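Local coordinates for nucleocapsid protein CP17 (Extra small virus, PDB 6JJA) that builds the T=1 icosahedral shell of a satellite virus from sixty jelly-roll subunits with bound calcium, and probably encloses its single-stranded RNA genome, at residues W56-L61 and R77-K82; P85-F90 and Y141-T146; I91-A96 and L166-D171. All blocks are in the same frame, centred on the assembly; numbering follows the deposited sequence.

Contact 1: residues W56-L61 and R77-K82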
ATOM      1  N   TRP A  56      22.830 -51.523 -32.355  1.00 27.23           N
ATOM      2  CA  TRP A  56      22.150 -52.807 -32.378  1.00 27.23           C
ATOM      3  C   TRP A  56      22.494 -53.581 -33.636  1.00 27.23           C
ATOM      4  O   TRP A  56      22.735 -53.005 -34.697  1.00 27.23           O
ATOM      5  CB  TRP A  56      20.641 -52.622 -32.308  1.00 27.23           C
ATOM      6  CG  TRP A  56      20.155 -51.970 -31.080  1.00 27.23           C
ATOM      7  CD1 TRP A  56      20.045 -50.642 -30.857  1.00 27.23           C
ATOM      8  CD2 TRP A  56      19.697 -52.613 -29.897  1.00 27.23           C
ATOM      9  NE1 TRP A  56      19.557 -50.412 -29.607  1.00 27.23           N
ATOM     10  CE2 TRP A  56      19.335 -51.612 -28.993  1.00 27.23           C
ATOM     11  CE3 TRP A  56      19.567 -53.942 -29.508  1.00 27.23           C
ATOM     12  CZ2 TRP A  56      18.852 -51.893 -27.735  1.00 27.23           C
ATOM     13  CZ3 TRP A  56      19.087 -54.216 -28.260  1.00 27.23           C
ATOM     14  CH2 TRP A  56      18.736 -53.205 -27.389  1.00 27.23           C
ATOM     15  N   ILE A  57      22.488 -54.903 -33.513  1.00 30.46           N
ATOM     16  CA  ILE A  57      22.759 -55.798 -34.619  1.00 30.46           C
ATOM     17  C   ILE A  57      21.693 -56.885 -34.633  1.00 30.46           C
ATOM     18  O   ILE A  57      20.926 -57.049 -33.687  1.00 30.46           O
ATOM     19  CB  ILE A  57      24.170 -56.404 -34.547  1.00 30.46           C
ATOM     20  CG1 ILE A  57      24.338 -57.258 -33.305  1.00 30.46           C
ATOM     21  CG2 ILE A  57      25.171 -55.322 -34.505  1.00 30.46           C
ATOM     22  CD1 ILE A  57      25.527 -58.126 -33.340  1.00 30.46           C
ATOM     23  N   ASP A  58      21.655 -57.627 -35.734  1.00 35.02           N
ATOM     24  CA  ASP A  58      20.742 -58.741 -35.914  1.00 35.02           C
ATOM     25  C   ASP A  58      21.546 -59.973 -36.280  1.00 35.02           C
ATOM     26  O   ASP A  58      22.465 -59.895 -37.098  1.00 35.02           O
ATOM     27  CB  ASP A  58      19.709 -58.440 -36.995  1.00 35.02           C
ATOM     28  CG  ASP A  58      20.295 -58.453 -38.389  1.00 35.02           C
ATOM     29  OD1 ASP A  58      21.405 -57.913 -38.571  1.00 35.02           O
ATOM     30  OD2 ASP A  58      19.649 -59.000 -39.305  1.00 35.02           O
ATOM     31  N   ILE A  59      21.201 -61.103 -35.682  1.00 36.70           N
ATOM     32  CA  ILE A  59      21.954 -62.339 -35.831  1.00 36.70           C
ATOM     33  C   ILE A  59      21.081 -63.375 -36.525  1.00 36.70           C
ATOM     34  O   ILE A  59      19.881 -63.479 -36.244  1.00 36.70           O
ATOM     35  CB  ILE A  59      22.450 -62.822 -34.458  1.00 36.70           C
ATOM     36  CG1 ILE A  59      23.220 -61.688 -33.781  1.00 36.70           C
ATOM     37  CG2 ILE A  59      23.355 -64.003 -34.602  1.00 36.70           C
ATOM     38  CD1 ILE A  59      23.418 -61.844 -32.338  1.00 36.70           C
ATOM     39  N   ASP A  60      21.693 -64.147 -37.428  1.00 44.74           N
ATOM     40  CA  ASP A  60      20.939 -64.956 -38.380  1.00 44.74           C
ATOM     41  C   ASP A  60      20.232 -66.123 -37.704  1.00 44.74           C
ATOM     42  O   ASP A  60      19.029 -66.323 -37.893  1.00 44.74           O
ATOM     43  CB  ASP A  60      21.864 -65.475 -39.488  1.00 44.74           C
ATOM     44  CG  ASP A  60      23.038 -66.270 -38.949  1.00 44.74           C
ATOM     45  OD1 ASP A  60      23.051 -66.566 -37.737  1.00 44.74           O
ATOM     46  OD2 ASP A  60      23.947 -66.598 -39.735  1.00 44.74           O
ATOM     47  N   LEU A  61      20.966 -66.915 -36.926  1.00 43.54           N
ATOM     48  CA  LEU A  61      20.405 -68.058 -36.216  1.00 43.54           C
ATOM     49  C   LEU A  61      19.831 -69.092 -37.188  1.00 43.54           C
ATOM     50  O   LEU A  61      18.624 -69.256 -37.335  1.00 43.54           O
ATOM     51  CB  LEU A  61      19.335 -67.597 -35.222  1.00 43.54           C
ATOM     52  CG  LEU A  61      19.802 -67.046 -33.882  1.00 43.54           C
ATOM     53  CD1 LEU A  61      18.625 -66.967 -32.980  1.00 43.54           C
ATOM     54  CD2 LEU A  61      20.878 -67.890 -33.272  1.00 43.54           C
ATOM     55  N   ARG A  77      30.804 -61.925 -33.602  1.00 33.48           N
ATOM     56  CA  ARG A  77      31.943 -61.419 -34.353  1.00 33.48           C
ATOM     57  C   ARG A  77      31.681 -61.441 -35.852  1.00 33.48           C
ATOM     58  O   ARG A  77      31.931 -60.449 -36.543  1.00 33.48           O
ATOM     59  CB  ARG A  77      33.178 -62.234 -34.018  1.00 33.48           C
ATOM     60  CG  ARG A  77      34.458 -61.466 -34.112  1.00 33.48           C
ATOM     61  CD  ARG A  77      35.627 -62.311 -33.746  1.00 33.48           C
ATOM     62  NE  ARG A  77      35.777 -62.447 -32.309  1.00 33.48           N
ATOM     63  CZ  ARG A  77      35.973 -63.591 -31.673  1.00 33.48           C
ATOM     64  NH1 ARG A  77      36.054 -64.736 -32.323  1.00 33.48           N
ATOM     65  NH2 ARG A  77      36.097 -63.584 -30.366  1.00 33.48           N
ATOM     66  N   ASN A  78      31.198 -62.565 -36.374  1.00 34.98           N
ATOM     67  CA  ASN A  78      30.904 -62.664 -37.795  1.00 34.98           C
ATOM     68  C   ASN A  78      29.793 -61.714 -38.205  1.00 34.98           C
ATOM     69  O   ASN A  78      29.789 -61.225 -39.337  1.00 34.98           O
ATOM     70  CB  ASN A  78      30.534 -64.097 -38.145  1.00 34.98           C
ATOM     71  CG  ASN A  78      31.732 -65.013 -38.180  1.00 34.98           C
ATOM     72  OD1 ASN A  78      32.080 -65.639 -37.182  1.00 34.98           O
ATOM     73  ND2 ASN A  78      32.375 -65.096 -39.337  1.00 34.98           N
ATOM     74  N   ARG A  79      28.844 -61.446 -37.311  1.00 33.18           N
ATOM     75  CA  ARG A  79      27.798 -60.484 -37.629  1.00 33.18           C
ATOM     76  C   ARG A  79      28.303 -59.050 -37.516  1.00 33.18           C
ATOM     77  O   ARG A  79      27.702 -58.133 -38.080  1.00 33.18           O
ATOM     78  CB  ARG A  79      26.597 -60.702 -36.720  1.00 33.18           C
ATOM     79  CG  ARG A  79      25.518 -59.655 -36.810  1.00 33.18           C
ATOM     80  CD  ARG A  79      24.959 -59.484 -38.198  1.00 33.18           C
ATOM     81  NE  ARG A  79      23.983 -58.408 -38.240  1.00 33.18           N
ATOM     82  CZ  ARG A  79      24.291 -57.121 -38.312  1.00 33.18           C
ATOM     83  NH1 ARG A  79      25.557 -56.741 -38.355  1.00 33.18           N
ATOM     84  NH2 ARG A  79      23.331 -56.211 -38.341  1.00 33.18           N
ATOM     85  N   ILE A  80      29.391 -58.844 -36.781  1.00 31.55           N
ATOM     86  CA  ILE A  80      29.973 -57.519 -36.642  1.00 31.55           C
ATOM     87  C   ILE A  80      30.984 -57.230 -37.738  1.00 31.55           C
ATOM     88  O   ILE A  80      31.306 -56.065 -37.988  1.00 31.55           O
ATOM     89  CB  ILE A  80      30.595 -57.389 -35.248  1.00 31.55           C
ATOM     90  CG1 ILE A  80      29.500 -57.148 -34.230  1.00 31.55           C
ATOM     91  CG2 ILE A  80      31.554 -56.267 -35.198  1.00 31.55           C
ATOM     92  CD1 ILE A  80      29.875 -57.499 -32.880  1.00 31.55           C
ATOM     93  N   THR A  81      31.492 -58.263 -38.400  1.00 33.95           N
ATOM     94  CA  THR A  81      32.329 -58.057 -39.564  1.00 33.95           C
ATOM     95  C   THR A  81      31.543 -57.495 -40.734  1.00 33.95           C
ATOM     96  O   THR A  81      32.136 -56.927 -41.656  1.00 33.95           O
ATOM     97  CB  THR A  81      32.981 -59.366 -39.973  1.00 33.95           C
ATOM     98  OG1 THR A  81      31.966 -60.317 -40.293  1.00 33.95           O
ATOM     99  CG2 THR A  81      33.800 -59.888 -38.854  1.00 33.95           C
ATOM    100  N   LYS A  82      30.228 -57.657 -40.719  1.00 35.14           N
ATOM    101  CA  LYS A  82      29.358 -57.141 -41.755  1.00 35.14           C
ATOM    102  C   LYS A  82      29.020 -55.679 -41.549  1.00 35.14           C
ATOM    103  O   LYS A  82      28.356 -55.080 -42.400  1.00 35.14           O
ATOM    104  CB  LYS A  82      28.080 -57.963 -41.803  1.00 35.14           C
ATOM    105  CG  LYS A  82      28.302 -59.385 -42.207  1.00 35.14           C
ATOM    106  CD  LYS A  82      27.085 -60.216 -41.930  1.00 35.14           C
ATOM    107  CE  LYS A  82      27.278 -61.635 -42.408  1.00 35.14           C
ATOM    108  NZ  LYS A  82      27.437 -61.688 -43.884  1.00 35.14           N
TER
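Strand 52-59, at one margin of the subunit's four-stranded B-I-D-G sheet, meets helix 73-80 mainly through Ile57, Asp58 and Arg79. The helix contributes the arginine, whose CG stands anti to the backbone N (chi1 172°) and whose chain then bends at chi2, so that the guanidinium lies along the strand. Arg79 grips Asp58 side-on, and both of its bonds end on one carboxylate oxygen: NE and NH2 each reach Asp58 OD1 at 2.6 Å, and the two bonds together make one salt bridge. The carboxylate and guanidinium planes stand 81° apart. NE meets OD1 from above the carboxylate plane, whereas NH2 comes nearly in line with the C-O bond. In the jelly roll this helix lies in the connection between strands 68-72 and 88-98 and packs on the inner face of the sheet. Ile57 CB sits over the centre of the Arg79 guanidinium, 3.8 Å above its plane. The branch of Ile57 ending in CD1 runs past the arginine in the opposite direction and touches Arg79 CG at 3.8 Å. That same CD1 also meets Ile80 CG1 at 4.2 Å. Beyond the pair, Arg79 packs on Val47 of one neighbouring subunit, and Asp58 on Val118 of another.

Contact 2: residues P85-F90 and Y141-T146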
ATOM      1  N   PRO A  85      34.319 -53.821 -39.852  1.00 33.66           N
ATOM      2  CA  PRO A  85      35.615 -54.297 -39.365  1.00 33.66           C
ATOM      3  C   PRO A  85      35.879 -55.740 -39.761  1.00 33.66           C
ATOM      4  O   PRO A  85      34.961 -56.545 -39.899  1.00 33.66           O
ATOM      5  CB  PRO A  85      35.503 -54.139 -37.848  1.00 33.66           C
ATOM      6  CG  PRO A  85      34.483 -53.128 -37.651  1.00 33.66           C
ATOM      7  CD  PRO A  85      33.490 -53.330 -38.748  1.00 33.66           C
ATOM      8  N   SER A  86      37.156 -56.055 -39.959  1.00 37.44           N
ATOM      9  CA  SER A  86      37.547 -57.399 -40.364  1.00 37.44           C
ATOM     10  C   SER A  86      37.907 -58.254 -39.165  1.00 37.44           C
ATOM     11  O   SER A  86      37.562 -59.439 -39.115  1.00 37.44           O
ATOM     12  CB  SER A  86      38.730 -57.332 -41.324  1.00 37.44           C
ATOM     13  OG  SER A  86      39.275 -58.619 -41.540  1.00 37.44           O
ATOM     14  N   LYS A  87      38.610 -57.672 -38.202  1.00 37.32           N
ATOM     15  CA  LYS A  87      39.034 -58.356 -36.989  1.00 37.32           C
ATOM     16  C   LYS A  87      38.587 -57.486 -35.828  1.00 37.32           C
ATOM     17  O   LYS A  87      39.371 -56.704 -35.274  1.00 37.32           O
ATOM     18  CB  LYS A  87      40.537 -58.606 -36.999  1.00 37.32           C
ATOM     19  CG  LYS A  87      40.917 -59.847 -37.754  1.00 37.32           C
ATOM     20  CD  LYS A  87      42.386 -59.912 -38.029  1.00 37.32           C
ATOM     21  CE  LYS A  87      42.691 -60.992 -39.038  1.00 37.32           C
ATOM     22  NZ  LYS A  87      44.104 -60.961 -39.477  1.00 37.32           N
ATOM     23  N   PRO A  88      37.321 -57.585 -35.445  1.00 32.90           N
ATOM     24  CA  PRO A  88      36.759 -56.670 -34.458  1.00 32.90           C
ATOM     25  C   PRO A  88      36.891 -57.126 -33.017  1.00 32.90           C
ATOM     26  O   PRO A  88      36.912 -58.314 -32.693  1.00 32.90           O
ATOM     27  CB  PRO A  88      35.283 -56.619 -34.861  1.00 32.90           C
ATOM     28  CG  PRO A  88      35.027 -57.890 -35.445  1.00 32.90           C
ATOM     29  CD  PRO A  88      36.270 -58.345 -36.125  1.00 32.90           C
ATOM     30  N   ASN A  89      36.976 -56.130 -32.155  1.00 30.86           N
ATOM     31  CA  ASN A  89      36.790 -56.293 -30.731  1.00 30.86           C
ATOM     32  C   ASN A  89      35.395 -55.786 -30.399  1.00 30.86           C
ATOM     33  O   ASN A  89      34.880 -54.893 -31.070  1.00 30.86           O
ATOM     34  CB  ASN A  89      37.821 -55.508 -29.934  1.00 30.86           C
ATOM     35  CG  ASN A  89      39.242 -55.806 -30.318  1.00 30.86           C
ATOM     36  OD1 ASN A  89      40.043 -54.897 -30.488  1.00 30.86           O
ATOM     37  ND2 ASN A  89      39.585 -57.066 -30.393  1.00 30.86           N
ATOM     38  N   PHE A  90      34.778 -56.360 -29.374  1.00 29.21           N
ATOM     39  CA  PHE A  90      33.446 -55.913 -29.016  1.00 29.21           C
ATOM     40  C   PHE A  90      33.134 -56.233 -27.567  1.00 29.21           C
ATOM     41  O   PHE A  90      33.811 -57.028 -26.917  1.00 29.21           O
ATOM     42  CB  PHE A  90      32.381 -56.512 -29.937  1.00 29.21           C
ATOM     43  CG  PHE A  90      32.272 -58.000 -29.881  1.00 29.21           C
ATOM     44  CD1 PHE A  90      33.129 -58.793 -30.593  1.00 29.21           C
ATOM     45  CD2 PHE A  90      31.290 -58.601 -29.144  1.00 29.21           C
ATOM     46  CE1 PHE A  90      33.021 -60.133 -30.545  1.00 29.21           C
ATOM     47  CE2 PHE A  90      31.186 -59.940 -29.097  1.00 29.21           C
ATOM     48  CZ  PHE A  90      32.051 -60.709 -29.800  1.00 29.21           C
ATOM     49  N   TYR A 141      35.546 -58.980 -25.534  1.00 31.79           N
ATOM     50  CA  TYR A 141      35.827 -60.162 -26.330  1.00 31.79           C
ATOM     51  C   TYR A 141      36.729 -59.768 -27.488  1.00 31.79           C
ATOM     52  O   TYR A 141      36.347 -58.958 -28.332  1.00 31.79           O
ATOM     53  CB  TYR A 141      34.536 -60.791 -26.832  1.00 31.79           C
ATOM     54  CG  TYR A 141      33.504 -61.031 -25.768  1.00 31.79           C
ATOM     55  CD1 TYR A 141      33.591 -62.116 -24.924  1.00 31.79           C
ATOM     56  CD2 TYR A 141      32.443 -60.171 -25.610  1.00 31.79           C
ATOM     57  CE1 TYR A 141      32.658 -62.328 -23.960  1.00 31.79           C
ATOM     58  CE2 TYR A 141      31.508 -60.377 -24.653  1.00 31.79           C
ATOM     59  CZ  TYR A 141      31.614 -61.459 -23.826  1.00 31.79           C
ATOM     60  OH  TYR A 141      30.670 -61.669 -22.854  1.00 31.79           O
ATOM     61  N   GLY A 142      37.927 -60.338 -27.515  1.00 34.31           N
ATOM     62  CA  GLY A 142      38.862 -60.115 -28.589  1.00 34.31           C
ATOM     63  C   GLY A 142      38.688 -61.108 -29.718  1.00 34.31           C
ATOM     64  O   GLY A 142      37.718 -61.863 -29.793  1.00 34.31           O
ATOM     65  N   ILE A 143      39.659 -61.088 -30.632  1.00 36.48           N
ATOM     66  CA  ILE A 143      39.635 -61.996 -31.776  1.00 36.48           C
ATOM     67  C   ILE A 143      40.112 -63.392 -31.429  1.00 36.48           C
ATOM     68  O   ILE A 143      39.906 -64.318 -32.221  1.00 36.48           O
ATOM     69  CB  ILE A 143      40.483 -61.457 -32.939  1.00 36.48           C
ATOM     70  CG1 ILE A 143      41.889 -61.098 -32.460  1.00 36.48           C
ATOM     71  CG2 ILE A 143      39.802 -60.266 -33.568  1.00 36.48           C
ATOM     72  CD1 ILE A 143      42.881 -60.931 -33.563  1.00 36.48           C
ATOM     73  N   SER A 144      40.740 -63.563 -30.275  1.00 38.69           N
ATOM     74  CA  SER A 144      41.146 -64.870 -29.791  1.00 38.69           C
ATOM     75  C   SER A 144      40.154 -65.447 -28.803  1.00 38.69           C
ATOM     76  O   SER A 144      40.206 -66.646 -28.518  1.00 38.69           O
ATOM     77  CB  SER A 144      42.523 -64.775 -29.132  1.00 38.69           C
ATOM     78  OG  SER A 144      42.465 -63.962 -27.971  1.00 38.69           O
ATOM     79  N   ALA A 145      39.258 -64.622 -28.277  1.00 36.78           N
ATOM     80  CA  ALA A 145      38.217 -65.095 -27.387  1.00 36.78           C
ATOM     81  C   ALA A 145      37.247 -65.999 -28.128  1.00 36.78           C
ATOM     82  O   ALA A 145      36.936 -65.794 -29.301  1.00 36.78           O
ATOM     83  CB  ALA A 145      37.460 -63.921 -26.785  1.00 36.78           C
ATOM     84  N   THR A 146      36.772 -67.013 -27.421  1.00 38.31           N
ATOM     85  CA  THR A 146      35.716 -67.868 -27.920  1.00 38.31           C
ATOM     86  C   THR A 146      34.866 -68.295 -26.739  1.00 38.31           C
ATOM     87  O   THR A 146      35.003 -67.782 -25.626  1.00 38.31           O
ATOM     88  CB  THR A 146      36.265 -69.083 -28.664  1.00 38.31           C
ATOM     89  OG1 THR A 146      35.179 -69.795 -29.266  1.00 38.31           O
ATOM     90  CG2 THR A 146      36.999 -69.993 -27.714  1.00 38.31           C
TER
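Phe90 and Tyr141 form a single antiparallel, hydrogen-bonded bridge that ties the beginning of jelly-roll strand 88-98 to the long loop between strands 128-132 and 148-154. Two backbone bonds close it: Tyr141 N donates to Phe90 O at 3.0 Å, and Phe90 N returns a bond to Tyr141 O at 3.2 Å. From CB of Phe90, the chain turns CG into the position between the backbone N and the carbonyl carbon (chi1 63°), which swings the ring across to the tyrosine. On one side of the ring CD1 comes near Tyr141 O, while CD2 approaches Tyr141 CD2. Further out, CE1 faces Tyr141 CB and CE2 packs against Tyr141 CD2 at 3.7 Å. The tip, CZ, is 3.9 Å from Tyr141 CB, a methylene that stands over one face of the phenylalanine toward its rim in a CH-pi contact, 4.1 Å from the ring centroid. The rings of Phe90 and Tyr141 meet obliquely, their planes 34° apart. Val73 of helix 73-80 touches both aromatic side chains, and Tyr76 adds to the cover over Phe90. At the solvent-exposed end of the contact, Ile143 presents its CG2 branch to the strand's start, 3.9 Å from Lys87 CB and 3.6 Å from Pro88 O.

Contact 3: residues I91-A96 and L166-D171. With CA (calcium ion), chain B.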
ATOM      1  N   ILE A  91      32.110 -55.548 -27.067  1.00 28.87           N
ATOM      2  CA  ILE A  91      31.475 -55.835 -25.794  1.00 28.87           C
ATOM      3  C   ILE A  91      29.980 -55.881 -26.063  1.00 28.87           C
ATOM      4  O   ILE A  91      29.507 -55.458 -27.114  1.00 28.87           O
ATOM      5  CB  ILE A  91      31.791 -54.794 -24.702  1.00 28.87           C
ATOM      6  CG1 ILE A  91      30.956 -53.550 -24.870  1.00 28.87           C
ATOM      7  CG2 ILE A  91      33.193 -54.352 -24.780  1.00 28.87           C
ATOM      8  CD1 ILE A  91      31.221 -52.576 -23.825  1.00 28.87           C
ATOM      9  N   ILE A  92      29.236 -56.393 -25.095  1.00 29.31           N
ATOM     10  CA  ILE A  92      27.791 -56.504 -25.200  1.00 29.31           C
ATOM     11  C   ILE A  92      27.152 -55.803 -24.016  1.00 29.31           C
ATOM     12  O   ILE A  92      27.520 -56.059 -22.866  1.00 29.31           O
ATOM     13  CB  ILE A  92      27.336 -57.967 -25.274  1.00 29.31           C
ATOM     14  CG1 ILE A  92      28.171 -58.740 -26.278  1.00 29.31           C
ATOM     15  CG2 ILE A  92      25.924 -58.043 -25.694  1.00 29.31           C
ATOM     16  CD1 ILE A  92      27.884 -60.138 -26.256  1.00 29.31           C
ATOM     17  N   GLU A  93      26.196 -54.932 -24.303  1.00 28.60           N
ATOM     18  CA  GLU A  93      25.458 -54.200 -23.292  1.00 28.60           C
ATOM     19  C   GLU A  93      24.067 -54.762 -23.062  1.00 28.60           C
ATOM     20  O   GLU A  93      23.512 -54.598 -21.977  1.00 28.60           O
ATOM     21  CB  GLU A  93      25.345 -52.727 -23.681  1.00 28.60           C
ATOM     22  CG  GLU A  93      26.640 -51.965 -23.684  1.00 28.60           C
ATOM     23  CD  GLU A  93      27.393 -52.070 -24.978  1.00 28.60           C
ATOM     24  OE1 GLU A  93      26.863 -52.671 -25.928  1.00 28.60           O
ATOM     25  OE2 GLU A  93      28.523 -51.550 -25.046  1.00 28.60           O
ATOM     26  N   LYS A  94      23.487 -55.403 -24.070  1.00 27.64           N
ATOM     27  CA  LYS A  94      22.157 -55.971 -23.983  1.00 27.64           C
ATOM     28  C   LYS A  94      22.002 -57.081 -25.001  1.00 27.64           C
ATOM     29  O   LYS A  94      22.684 -57.111 -26.023  1.00 27.64           O
ATOM     30  CB  LYS A  94      21.058 -54.965 -24.247  1.00 27.64           C
ATOM     31  CG  LYS A  94      21.034 -53.784 -23.374  1.00 27.64           C
ATOM     32  CD  LYS A  94      19.976 -52.871 -23.817  1.00 27.64           C
ATOM     33  CE  LYS A  94      19.739 -51.791 -22.834  1.00 27.64           C
ATOM     34  NZ  LYS A  94      18.641 -50.902 -23.242  1.00 27.64           N
ATOM     35  N   VAL A  95      21.070 -57.978 -24.712  1.00 29.92           N
ATOM     36  CA  VAL A  95      20.653 -59.028 -25.621  1.00 29.92           C
ATOM     37  C   VAL A  95      19.165 -59.220 -25.432  1.00 29.92           C
ATOM     38  O   VAL A  95      18.713 -59.518 -24.324  1.00 29.92           O
ATOM     39  CB  VAL A  95      21.393 -60.347 -25.386  1.00 29.92           C
ATOM     40  CG1 VAL A  95      21.078 -61.309 -26.475  1.00 29.92           C
ATOM     41  CG2 VAL A  95      22.845 -60.116 -25.340  1.00 29.92           C
ATOM     42  N   ALA A  96      18.408 -59.033 -26.498  1.00 31.25           N
ATOM     43  CA  ALA A  96      16.992 -59.343 -26.521  1.00 31.25           C
ATOM     44  C   ALA A  96      16.741 -60.435 -27.541  1.00 31.25           C
ATOM     45  O   ALA A  96      17.179 -60.330 -28.688  1.00 31.25           O
ATOM     46  CB  ALA A  96      16.161 -58.114 -26.851  1.00 31.25           C
ATOM     47  N   LEU A 166      22.941 -55.035 -28.448  1.00 26.74           N
ATOM     48  CA  LEU A 166      23.628 -53.754 -28.442  1.00 26.74           C
ATOM     49  C   LEU A 166      25.087 -54.014 -28.121  1.00 26.74           C
ATOM     50  O   LEU A 166      25.426 -54.445 -27.020  1.00 26.74           O
ATOM     51  CB  LEU A 166      22.983 -52.822 -27.437  1.00 26.74           C
ATOM     52  CG  LEU A 166      23.470 -51.404 -27.281  1.00 26.74           C
ATOM     53  CD1 LEU A 166      23.091 -50.578 -28.436  1.00 26.74           C
ATOM     54  CD2 LEU A 166      22.851 -50.877 -26.062  1.00 26.74           C
ATOM     55  N   VAL A 167      25.948 -53.764 -29.092  1.00 28.18           N
ATOM     56  CA  VAL A 167      27.366 -54.024 -28.972  1.00 28.18           C
ATOM     57  C   VAL A 167      28.118 -52.714 -29.113  1.00 28.18           C
ATOM     58  O   VAL A 167      27.616 -51.749 -29.693  1.00 28.18           O
ATOM     59  CB  VAL A 167      27.827 -55.044 -30.024  1.00 28.18           C
ATOM     60  CG1 VAL A 167      27.231 -56.380 -29.730  1.00 28.18           C
ATOM     61  CG2 VAL A 167      27.450 -54.573 -31.385  1.00 28.18           C
ATOM     62  N   THR A 168      29.321 -52.687 -28.573  1.00 28.78           N
ATOM     63  CA  THR A 168      30.266 -51.601 -28.771  1.00 28.78           C
ATOM     64  C   THR A 168      31.478 -52.235 -29.428  1.00 28.78           C
ATOM     65  O   THR A 168      32.327 -52.813 -28.751  1.00 28.78           O
ATOM     66  CB  THR A 168      30.626 -50.923 -27.456  1.00 28.78           C
ATOM     67  OG1 THR A 168      29.467 -50.836 -26.623  1.00 28.78           O
ATOM     68  CG2 THR A 168      31.156 -49.540 -27.681  1.00 28.78           C
ATOM     69  N   TYR A 169      31.552 -52.138 -30.745  1.00 28.77           N
ATOM     70  CA  TYR A 169      32.614 -52.757 -31.507  1.00 28.77           C
ATOM     71  C   TYR A 169      33.643 -51.716 -31.906  1.00 28.77           C
ATOM     72  O   TYR A 169      33.371 -50.514 -31.937  1.00 28.77           O
ATOM     73  CB  TYR A 169      32.069 -53.484 -32.742  1.00 28.77           C
ATOM     74  CG  TYR A 169      31.441 -52.612 -33.791  1.00 28.77           C
ATOM     75  CD1 TYR A 169      30.170 -52.108 -33.625  1.00 28.77           C
ATOM     76  CD2 TYR A 169      32.109 -52.316 -34.957  1.00 28.77           C
ATOM     77  CE1 TYR A 169      29.600 -51.324 -34.569  1.00 28.77           C
ATOM     78  CE2 TYR A 169      31.543 -51.531 -35.907  1.00 28.77           C
ATOM     79  CZ  TYR A 169      30.290 -51.035 -35.715  1.00 28.77           C
ATOM     80  OH  TYR A 169      29.730 -50.244 -36.686  1.00 28.77           O
ATOM     81  N   TRP A 170      34.844 -52.200 -32.195  1.00 28.88           N
ATOM     82  CA  TRP A 170      35.931 -51.349 -32.625  1.00 28.88           C
ATOM     83  C   TRP A 170      36.978 -52.225 -33.289  1.00 28.88           C
ATOM     84  O   TRP A 170      37.043 -53.432 -33.057  1.00 28.88           O
ATOM     85  CB  TRP A 170      36.526 -50.540 -31.467  1.00 28.88           C
ATOM     86  CG  TRP A 170      37.221 -51.319 -30.417  1.00 28.88           C
ATOM     87  CD1 TRP A 170      38.535 -51.635 -30.378  1.00 28.88           C
ATOM     88  CD2 TRP A 170      36.647 -51.866 -29.231  1.00 28.88           C
ATOM     89  NE1 TRP A 170      38.816 -52.358 -29.262  1.00 28.88           N
ATOM     90  CE2 TRP A 170      37.670 -52.508 -28.536  1.00 28.88           C
ATOM     91  CE3 TRP A 170      35.366 -51.881 -28.696  1.00 28.88           C
ATOM     92  CZ2 TRP A 170      37.452 -53.160 -27.345  1.00 28.88           C
ATOM     93  CZ3 TRP A 170      35.158 -52.519 -27.531  1.00 28.88           C
ATOM     94  CH2 TRP A 170      36.188 -53.154 -26.859  1.00 28.88           C
ATOM     95  N   ASP A 171      37.764 -51.598 -34.148  1.00 32.92           N
ATOM     96  CA  ASP A 171      38.849 -52.285 -34.825  1.00 32.92           C
ATOM     97  C   ASP A 171      39.929 -52.672 -33.828  1.00 32.92           C
ATOM     98  O   ASP A 171      40.196 -51.954 -32.865  1.00 32.92           O
ATOM     99  CB  ASP A 171      39.422 -51.379 -35.909  1.00 32.92           C
ATOM    100  CG  ASP A 171      40.304 -52.109 -36.890  1.00 32.92           C
ATOM    101  OD1 ASP A 171      40.110 -53.325 -37.075  1.00 32.92           O
ATOM    102  OD2 ASP A 171      41.184 -51.445 -37.485  1.00 32.92           O
TER
HETATM  103 CA    CA B 201      42.755 -49.777 -36.956  1.00 35.00          CA
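Glu93 N donates to Leu166 O at 2.9 Å, in the middle of an antiparallel ladder between 91-96 and 166-171. To either side of this bond, Thr168 N reaches Ile91 O at 3.1 Å and Leu166 N is bonded to Lys94 O. Ile92 faces Val167 as a non-hydrogen-bonded pair with their CA atoms 4.5 Å apart. The Leu166 side chain lies beside that of Lys94, both pointing the same way, and its CD2 is 3.9 Å from Glu93 CB and 4.2 Å from Lys94 CD. Strand 88-98 turns a corner at Glu93, where Glu93 and Lys94 both face Leu166, consistent with a beta bulge. These are the two central strands of the B-I-D-G sheet of the jelly roll, flanked by 52-59 and 128-132. Ile92 CG1 and Val167 CG1 meet at 4.3 Å on the face toward helix 73-80, where Tyr76 and Ile80 back them. On the other face Ile91 lies alongside Thr168. Trp170 CG sits between its backbone N and carbonyl carbon (chi1 66°), which brings the ring edge to Ile91 CG2, in the ring plane and 3.8 Å from CH2. Pro33 and Val34 of a neighbouring subunit pack on Ile91 and Trp170 respectively. One residue further, Asp171 carries the strand to a calcium ion, which OD2 binds at 2.4 Å; Asn50 OD1 and Glu173 O supply the other ligands found in the model.

How the contacts relate
From the N terminus, contact 1 comes first: it closes a short loop of fifteen residues, through strand 68-72 and into helix 73-80, before either of the others opens. Contacts 2 and 3 then begin one after the other on strand 88-98. Contact 2 closes at 141-146, before contact 3 ends at 166-171, so these two cross rather than nest. Neighbouring atoms join all three: Ile80 of contact 1 packs on Pro88 of contact 2 and on Tyr169 of contact 3, while Asn89 N probably bonds to Trp170 O. Together they tie the helix and the 141-146 loop to three strands of one sheet, of which 162-171, the last strand in the chain, runs to the calcium site.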